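Local coordinates for protein vestitone reductase (Medicago sativa, PDB 2P4H) that catalyses the stereospecific NADPH-dependent reduction of (3R)-vestitone to DMI, the penultimate step in making the defence phytoalexin medicarpin, at residues 64-67 with 68-71; 226-229 with 230-233; 303-306 with 307-310. All coordinates share one frame; numbering follows the deposited sequence.

How the contacts relate
Along the chain the three contacts follow one another in the order 64-67/68-71, 226-229/230-233 and 303-306/307-310, each local to the start of a helix. Contact 1 leads into helix 69-72, after edge strand 55-57 of the seven-stranded parallel Rossmann sheet. Its centre lies about 27 Å from that of contact 2 and about 38 Å from that of contact 3, which sits on the opposite side of the chain's centre. Contacts 2 and 3, with centres about 12 Å apart, touch: Y303 stacks on H226, and D228 and D229 both receive hydrogen bonds from Y303. The start of helix 305-319 is thereby tied to the start of helix 227-239, joining the C-terminal part of the chain to the coenzyme-binding fold.

Contact 1. Residues 64-67 with 68-71; sequences NPDS and FAAA
F68 and A69 bond back to P65 and D66 through i to i-3 backbone hydrogen bonds, the pattern of a 3-10-like turn. F68 N donates to P65 O at 3.0 Å and A69 N to D66 O at 3.1 Å. Farther on, water replaces direct bonds: one molecule links D66 O to A70 N, and a second donates to S67 O at 2.7 Å while accepting from A71 N. Among the side chains, S67 folds back over the turn. With chi1 at 76°, OG lies between the backbone N and the carbonyl carbon, and it gives a 2.7 Å hydrogen bond to N64 O in the carbonyl plane. N64 O also accepts from S67 N, so two donors of one residue grip it. D61 N bonds to the same hydroxyl. The F68 ring lies beside this turn, its CD2 3.6 Å from N64 O, while P65 O lies at the ring edge. An alanine in place of S67 is likely to leave D61 N without this acceptor and to take from N64 O one of the two donors described. F68 packs inward on T31 of strand 27-31 and on I107 and A110 of helix 95-111. The arrangement is a turn leading into a short helix at the edge of the Rossmann fold.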
ATOM      1  N   ASN A  64      -9.504  19.593   2.101  1.00 20.01           N
ATOM      2  CA  ASN A  64     -10.826  20.182   1.877  1.00 18.08           C
ATOM      3  C   ASN A  64     -11.855  19.157   1.417  1.00 16.53           C
ATOM      4  O   ASN A  64     -11.884  18.774   0.249  1.00 17.20           O
ATOM      5  CB  ASN A  64     -10.738  21.311   0.847  1.00 18.11           C
ATOM      6  CG  ASN A  64     -12.086  21.956   0.572  1.00 16.90           C
ATOM      7  OD1 ASN A  64     -13.068  21.700   1.272  1.00 18.69           O
ATOM      8  ND2 ASN A  64     -12.138  22.808  -0.449  1.00 17.70           N
ATOM      9  N   PRO A  65     -12.726  18.708   2.334  1.00 16.35           N
ATOM     10  CA  PRO A  65     -13.752  17.719   1.990  1.00 16.23           C
ATOM     11  C   PRO A  65     -14.581  18.094   0.763  1.00 15.65           C
ATOM     12  O   PRO A  65     -14.826  17.263  -0.109  1.00 15.61           O
ATOM     13  CB  PRO A  65     -14.601  17.645   3.259  1.00 16.04           C
ATOM     14  CG  PRO A  65     -13.618  17.962   4.342  1.00 15.93           C
ATOM     15  CD  PRO A  65     -12.837  19.108   3.747  1.00 16.51           C
ATOM     16  N   ASP A  66     -15.009  19.351   0.689  1.00 15.77           N
ATOM     17  CA  ASP A  66     -15.821  19.788  -0.437  1.00 14.89           C
ATOM     18  C   ASP A  66     -15.132  19.650  -1.790  1.00 15.38           C
ATOM     19  O   ASP A  66     -15.798  19.473  -2.808  1.00 15.14           O
ATOM     20  CB  ASP A  66     -16.262  21.240  -0.248  1.00 16.28           C
ATOM     21  CG  ASP A  66     -17.179  21.708  -1.358  1.00 16.75           C
ATOM     22  OD1 ASP A  66     -18.320  21.203  -1.444  1.00 19.11           O
ATOM     23  OD2 ASP A  66     -16.755  22.569  -2.155  1.00 17.61           O
ATOM     24  N   SER A  67     -13.805  19.731  -1.812  1.00 15.11           N
ATOM     25  CA  SER A  67     -13.074  19.616  -3.069  1.00 15.02           C
ATOM     26  C   SER A  67     -13.168  18.206  -3.656  1.00 14.93           C
ATOM     27  O   SER A  67     -12.763  17.979  -4.797  1.00 15.87           O
ATOM     28  CB  SER A  67     -11.603  20.000  -2.878  1.00 15.69           C
ATOM     29  OG  SER A  67     -10.871  18.968  -2.236  1.00 16.24           O
ATOM     30  N   PHE A  68     -13.699  17.267  -2.873  1.00 14.17           N
ATOM     31  CA  PHE A  68     -13.859  15.881  -3.318  1.00 14.77           C
ATOM     32  C   PHE A  68     -15.293  15.552  -3.727  1.00 15.14           C
ATOM     33  O   PHE A  68     -15.556  14.465  -4.241  1.00 15.28           O
ATOM     34  CB  PHE A  68     -13.454  14.909  -2.203  1.00 13.79           C
ATOM     35  CG  PHE A  68     -11.975  14.811  -1.987  1.00 13.91           C
ATOM     36  CD1 PHE A  68     -11.178  14.082  -2.867  1.00 14.32           C
ATOM     37  CD2 PHE A  68     -11.375  15.450  -0.907  1.00 14.47           C
ATOM     38  CE1 PHE A  68      -9.801  13.993  -2.673  1.00 15.56           C
ATOM     39  CE2 PHE A  68     -10.000  15.367  -0.704  1.00 15.65           C
ATOM     40  CZ  PHE A  68      -9.213  14.637  -1.589  1.00 15.63           C
ATOM     41  N   ALA A  69     -16.217  16.480  -3.493  1.00 16.01           N
ATOM     42  CA  ALA A  69     -17.625  16.251  -3.809  1.00 16.54           C
ATOM     43  C   ALA A  69     -17.885  15.713  -5.212  1.00 16.18           C
ATOM     44  O   ALA A  69     -18.575  14.708  -5.376  1.00 16.96           O
ATOM     45  CB  ALA A  69     -18.425  17.533  -3.583  1.00 17.75           C
ATOM     46  N   ALA A  70     -17.335  16.372  -6.224  1.00 16.87           N
ATOM     47  CA  ALA A  70     -17.540  15.931  -7.597  1.00 17.01           C
ATOM     48  C   ALA A  70     -16.865  14.590  -7.884  1.00 17.35           C
ATOM     49  O   ALA A  70     -17.423  13.741  -8.579  1.00 18.12           O
ATOM     50  CB  ALA A  70     -17.025  16.992  -8.565  1.00 18.39           C
ATOM     51  N   ALA A  71     -15.667  14.402  -7.338  1.00 16.10           N
ATOM     52  CA  ALA A  71     -14.915  13.173  -7.560  1.00 15.63           C
ATOM     53  C   ALA A  71     -15.565  11.910  -7.000  1.00 15.72           C
ATOM     54  O   ALA A  71     -15.352  10.821  -7.535  1.00 16.04           O
ATOM     55  CB  ALA A  71     -13.506  13.321  -6.994  1.00 16.16           C
TER
HETATM   56  O   HOH W   1     -16.263  19.158  -5.599  1.00 20.51           O
HETATM   57  O   HOH W   2     -13.961  16.666  -6.861  1.00 19.08           O

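Contact 2. Residues 226-229 with 230-233; sequences HVDD and VARA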
ATOM      1  N   HIS A 226       2.308  -8.965  -3.117  1.00 10.25           N
ATOM      2  CA  HIS A 226       2.341  -8.660  -4.546  1.00 10.25           C
ATOM      3  C   HIS A 226       1.352  -7.516  -4.774  1.00 10.37           C
ATOM      4  O   HIS A 226       0.215  -7.566  -4.299  1.00 10.53           O
ATOM      5  CB  HIS A 226       1.917  -9.891  -5.356  1.00 11.03           C
ATOM      6  CG  HIS A 226       2.161  -9.763  -6.828  1.00 10.72           C
ATOM      7  ND1 HIS A 226       1.552  -8.801  -7.605  1.00 11.48           N
ATOM      8  CD2 HIS A 226       2.950 -10.480  -7.665  1.00 11.81           C
ATOM      9  CE1 HIS A 226       1.955  -8.931  -8.857  1.00 11.92           C
ATOM     10  NE2 HIS A 226       2.803  -9.941  -8.920  1.00 11.54           N
ATOM     11  N   VAL A 227       1.782  -6.486  -5.498  1.00 10.25           N
ATOM     12  CA  VAL A 227       0.922  -5.338  -5.751  1.00 10.51           C
ATOM     13  C   VAL A 227      -0.428  -5.700  -6.373  1.00 10.60           C
ATOM     14  O   VAL A 227      -1.442  -5.079  -6.053  1.00 11.22           O
ATOM     15  CB  VAL A 227       1.640  -4.283  -6.641  1.00 10.49           C
ATOM     16  CG1 VAL A 227       1.834  -4.813  -8.051  1.00 11.72           C
ATOM     17  CG2 VAL A 227       0.844  -2.983  -6.656  1.00 11.03           C
ATOM     18  N   ASP A 228      -0.464  -6.699  -7.251  1.00 10.28           N
ATOM     19  CA  ASP A 228      -1.744  -7.048  -7.854  1.00 10.90           C
ATOM     20  C   ASP A 228      -2.664  -7.748  -6.857  1.00 10.51           C
ATOM     21  O   ASP A 228      -3.889  -7.699  -6.999  1.00 11.78           O
ATOM     22  CB  ASP A 228      -1.561  -7.901  -9.112  1.00 12.37           C
ATOM     23  CG  ASP A 228      -2.804  -7.905  -9.984  1.00 13.24           C
ATOM     24  OD1 ASP A 228      -3.308  -6.804 -10.289  1.00 13.22           O
ATOM     25  OD2 ASP A 228      -3.282  -8.998 -10.360  1.00 15.52           O
ATOM     26  N   ASP A 229      -2.096  -8.413  -5.853  1.00 11.01           N
ATOM     27  CA  ASP A 229      -2.956  -9.020  -4.846  1.00 11.11           C
ATOM     28  C   ASP A 229      -3.548  -7.893  -3.997  1.00 10.96           C
ATOM     29  O   ASP A 229      -4.658  -8.021  -3.483  1.00 10.48           O
ATOM     30  CB  ASP A 229      -2.197 -10.021  -3.970  1.00 10.46           C
ATOM     31  CG  ASP A 229      -2.245 -11.436  -4.530  1.00 11.76           C
ATOM     32  OD1 ASP A 229      -3.292 -11.807  -5.108  1.00 12.33           O
ATOM     33  OD2 ASP A 229      -1.257 -12.183  -4.382  1.00 12.30           O
ATOM     34  N   VAL A 230      -2.824  -6.782  -3.856  1.00 10.98           N
ATOM     35  CA  VAL A 230      -3.363  -5.660  -3.092  1.00 10.16           C
ATOM     36  C   VAL A 230      -4.556  -5.087  -3.860  1.00 10.47           C
ATOM     37  O   VAL A 230      -5.582  -4.758  -3.266  1.00 10.97           O
ATOM     38  CB  VAL A 230      -2.317  -4.544  -2.872  1.00  9.36           C
ATOM     39  CG1 VAL A 230      -2.968  -3.362  -2.160  1.00 11.25           C
ATOM     40  CG2 VAL A 230      -1.162  -5.070  -2.035  1.00 11.80           C
ATOM     41  N   ALA A 231      -4.424  -4.972  -5.181  1.00 11.11           N
ATOM     42  CA  ALA A 231      -5.518  -4.456  -5.998  1.00 11.60           C
ATOM     43  C   ALA A 231      -6.693  -5.430  -5.909  1.00 11.50           C
ATOM     44  O   ALA A 231      -7.843  -5.017  -5.768  1.00 12.32           O
ATOM     45  CB  ALA A 231      -5.067  -4.294  -7.452  1.00 12.46           C
ATOM     46  N   ARG A 232      -6.398  -6.725  -5.986  1.00 11.44           N
ATOM     47  CA  ARG A 232      -7.447  -7.738  -5.895  1.00 11.70           C
ATOM     48  C   ARG A 232      -8.153  -7.673  -4.539  1.00 11.69           C
ATOM     49  O   ARG A 232      -9.369  -7.842  -4.464  1.00 12.45           O
ATOM     50  CB  ARG A 232      -6.861  -9.136  -6.119  1.00 12.12           C
ATOM     51  CG  ARG A 232      -6.431  -9.398  -7.560  1.00 13.88           C
ATOM     52  CD  ARG A 232      -5.854 -10.802  -7.767  1.00 12.89           C
ATOM     53  NE  ARG A 232      -6.834 -11.850  -7.488  1.00 14.81           N
ATOM     54  CZ  ARG A 232      -6.910 -12.529  -6.348  1.00 14.10           C
ATOM     55  NH1 ARG A 232      -6.055 -12.289  -5.365  1.00 13.09           N
ATOM     56  NH2 ARG A 232      -7.864 -13.436  -6.178  1.00 17.15           N
ATOM     57  N   ALA A 233      -7.395  -7.419  -3.472  1.00 10.42           N
ATOM     58  CA  ALA A 233      -7.977  -7.329  -2.133  1.00 11.19           C
ATOM     59  C   ALA A 233      -8.939  -6.147  -2.039  1.00 11.55           C
ATOM     60  O   ALA A 233      -9.977  -6.245  -1.388  1.00 11.78           O
ATOM     61  CB  ALA A 233      -6.877  -7.197  -1.088  1.00 11.51           C
TER
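R232 and D229, three residues apart on helix 227-239, form a salt bridge in the first turns of a helix that H226 caps at its N-terminus. The cap is a side-chain one: H226 ND1 accepts from D228 N at 2.9 Å, with the donor in the imidazole plane, while the other ring nitrogen, NE2, bonds to D311. Behind it the regular helical bonds begin, among them V230 N to H226 O and A231 N to V227 O. V230, on another face, packs against L13, a predicted NADP(+)-binding residue. D228 is engaged elsewhere, its OD2 by Y303 and its OD1 by W16 of helix 12-23. The buried carboxylate of D229 has partners on both oxygens, R232 NH1 and K302 N on OD1 and Y303 N on OD2. R232 starts with CB 3.4 Å from D228 O, the carbonyl that also takes its backbone N-H. Because CG lies anti to the carbonyl carbon (chi1 -71°), the chain runs back along the helix, and CG comes to 3.1 Å from D228 O. CD faces both aspartates, 4.1 Å from D228 OD2 and 3.8 Å from D229 OD1. A bend at chi3 (62°) swings the guanidinium to D229, whose side chain lies alongside; NE stays 5.4 Å from D228 OD2, opposite charges not in contact. At the tip, R232 NH1 donates to D300 O, and R232 NH1 meets D229 OD1 at 2.8 Å by a weak, bent hydrogen bond, the carboxylate and guanidinium planes standing 71° apart.

Contact 3. Residues 303-306 with 307-310; sequences YTIE and DMFD
T304 and D307 exchange hydrogen bonds in both directions at the start of helix 305-319. D307 N donates to T304 OG1 at 3.1 Å, and T304 N donates to D307 OD2 at 2.9 Å along a nearly straight line (170°), meeting that oxygen from above the carboxylate plane. Two torsions set this up: T304 OG1 sits between its backbone N and carbonyl carbon (chi1 63°), and D307 CG lies beside its own backbone N (chi1 -65°), which turns the carboxylate back toward T304 N. Placed here, the negative carboxylate would probably interact favourably with the helix dipole. Backbone bonds carry the helix onward, from M308 N to T304 O, from F309 N to I305 O and from D310 N to E306 O.

Polar and aromatic groups also meet at Y303. Its ring stands at about a right angle to the D307 carboxylate, with OD2 near the ring plane and 4.0 Å from CD1, its hydroxyl being engaged by D228. D310 directs its OD1 to Y267 and Q314.

Apolar packing occupies the inner side. I305 CG2 lies in the plane of the F309 ring, at its edge, 3.6 Å from CE2, and the two side chains run side by side. The same methyl approaches M308 CE at 4.2 Å. I305 and F309 press on helix 256-266, while M308 reaches F252 and M224 on strands 252-255 and 219-226. T304, the N-cap, and D307 form a capping box that opens helix 305-319, with this apolar packing beside it.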
ATOM      1  N   TYR A 303      -0.836 -14.609  -6.198  1.00 12.65           N
ATOM      2  CA  TYR A 303       0.588 -14.689  -6.499  1.00 13.09           C
ATOM      3  C   TYR A 303       1.503 -15.287  -5.442  1.00 13.27           C
ATOM      4  O   TYR A 303       1.240 -15.206  -4.244  1.00 13.16           O
ATOM      5  CB  TYR A 303       1.082 -13.290  -6.861  1.00 13.36           C
ATOM      6  CG  TYR A 303       0.292 -12.670  -7.983  1.00 12.77           C
ATOM      7  CD1 TYR A 303       0.589 -12.967  -9.313  1.00 14.08           C
ATOM      8  CD2 TYR A 303      -0.778 -11.817  -7.722  1.00 12.95           C
ATOM      9  CE1 TYR A 303      -0.158 -12.427 -10.353  1.00 15.15           C
ATOM     10  CE2 TYR A 303      -1.536 -11.272  -8.757  1.00 14.16           C
ATOM     11  CZ  TYR A 303      -1.218 -11.581 -10.070  1.00 15.02           C
ATOM     12  OH  TYR A 303      -1.954 -11.039 -11.095  1.00 17.01           O
ATOM     13  N   THR A 304       2.593 -15.880  -5.916  1.00 13.07           N
ATOM     14  CA  THR A 304       3.593 -16.481  -5.050  1.00 13.71           C
ATOM     15  C   THR A 304       4.744 -15.497  -4.873  1.00 12.70           C
ATOM     16  O   THR A 304       4.818 -14.474  -5.564  1.00 12.19           O
ATOM     17  CB  THR A 304       4.176 -17.756  -5.678  1.00 15.22           C
ATOM     18  OG1 THR A 304       4.857 -17.409  -6.894  1.00 15.91           O
ATOM     19  CG2 THR A 304       3.072 -18.760  -5.987  1.00 16.39           C
ATOM     20  N   ILE A 305       5.643 -15.813  -3.949  1.00 12.51           N
ATOM     21  CA  ILE A 305       6.807 -14.978  -3.710  1.00 12.74           C
ATOM     22  C   ILE A 305       7.628 -14.909  -5.000  1.00 12.66           C
ATOM     23  O   ILE A 305       8.146 -13.851  -5.361  1.00 12.13           O
ATOM     24  CB  ILE A 305       7.677 -15.550  -2.568  1.00 13.61           C
ATOM     25  CG1 ILE A 305       6.958 -15.372  -1.228  1.00 16.30           C
ATOM     26  CG2 ILE A 305       9.031 -14.858  -2.543  1.00 16.06           C
ATOM     27  CD1 ILE A 305       7.675 -16.016  -0.047  1.00 17.64           C
ATOM     28  N   GLU A 306       7.736 -16.031  -5.706  1.00 13.20           N
ATOM     29  CA  GLU A 306       8.488 -16.052  -6.954  1.00 13.44           C
ATOM     30  C   GLU A 306       7.854 -15.124  -7.994  1.00 13.02           C
ATOM     31  O   GLU A 306       8.564 -14.409  -8.705  1.00 13.12           O
ATOM     32  CB  GLU A 306       8.587 -17.485  -7.491  1.00 15.39           C
ATOM     33  CG  GLU A 306       9.395 -18.421  -6.592  1.00 21.71           C
ATOM     34  CD  GLU A 306       8.539 -19.229  -5.621  1.00 25.02           C
ATOM     35  OE1 GLU A 306       7.619 -18.666  -4.987  1.00 26.25           O
ATOM     36  OE2 GLU A 306       8.802 -20.443  -5.481  1.00 29.49           O
ATOM     37  N   ASP A 307       6.523 -15.124  -8.075  1.00 13.24           N
ATOM     38  CA  ASP A 307       5.816 -14.257  -9.021  1.00 13.36           C
ATOM     39  C   ASP A 307       6.112 -12.794  -8.711  1.00 11.45           C
ATOM     40  O   ASP A 307       6.354 -11.984  -9.607  1.00 12.23           O
ATOM     41  CB  ASP A 307       4.295 -14.432  -8.932  1.00 13.71           C
ATOM     42  CG  ASP A 307       3.823 -15.803  -9.354  1.00 16.14           C
ATOM     43  OD1 ASP A 307       4.476 -16.436 -10.212  1.00 18.43           O
ATOM     44  OD2 ASP A 307       2.769 -16.234  -8.836  1.00 16.20           O
ATOM     45  N   MET A 308       6.063 -12.462  -7.425  1.00 11.34           N
ATOM     46  CA  MET A 308       6.305 -11.099  -6.970  1.00 11.20           C
ATOM     47  C   MET A 308       7.682 -10.586  -7.386  1.00 11.19           C
ATOM     48  O   MET A 308       7.802  -9.498  -7.959  1.00 12.09           O
ATOM     49  CB  MET A 308       6.153 -11.046  -5.450  1.00 11.41           C
ATOM     50  CG  MET A 308       6.421  -9.686  -4.838  1.00 10.57           C
ATOM     51  SD  MET A 308       6.363  -9.757  -3.042  1.00 11.79           S
ATOM     52  CE  MET A 308       7.737 -10.853  -2.709  1.00 14.76           C
ATOM     53  N   PHE A 309       8.720 -11.361  -7.094  1.00 11.64           N
ATOM     54  CA  PHE A 309      10.069 -10.960  -7.461  1.00 10.88           C
ATOM     55  C   PHE A 309      10.259 -10.931  -8.973  1.00 12.33           C
ATOM     56  O   PHE A 309      10.903 -10.022  -9.492  1.00 12.88           O
ATOM     57  CB  PHE A 309      11.107 -11.894  -6.825  1.00 11.91           C
ATOM     58  CG  PHE A 309      11.409 -11.575  -5.385  1.00 12.03           C
ATOM     59  CD1 PHE A 309      12.083 -10.403  -5.048  1.00 13.74           C
ATOM     60  CD2 PHE A 309      11.004 -12.430  -4.365  1.00 13.17           C
ATOM     61  CE1 PHE A 309      12.348 -10.084  -3.712  1.00 13.45           C
ATOM     62  CE2 PHE A 309      11.262 -12.119  -3.025  1.00 14.14           C
ATOM     63  CZ  PHE A 309      11.935 -10.943  -2.701  1.00 13.15           C
ATOM     64  N   ASP A 310       9.699 -11.904  -9.688  1.00 11.39           N
ATOM     65  CA  ASP A 310       9.879 -11.915 -11.133  1.00 12.43           C
ATOM     66  C   ASP A 310       9.198 -10.741 -11.813  1.00 12.48           C
ATOM     67  O   ASP A 310       9.772 -10.130 -12.716  1.00 12.87           O
ATOM     68  CB  ASP A 310       9.376 -13.216 -11.756  1.00 13.25           C
ATOM     69  CG  ASP A 310       9.859 -13.381 -13.185  1.00 13.66           C
ATOM     70  OD1 ASP A 310      11.091 -13.461 -13.381  1.00 16.51           O
ATOM     71  OD2 ASP A 310       9.016 -13.416 -14.105  1.00 17.42           O
TER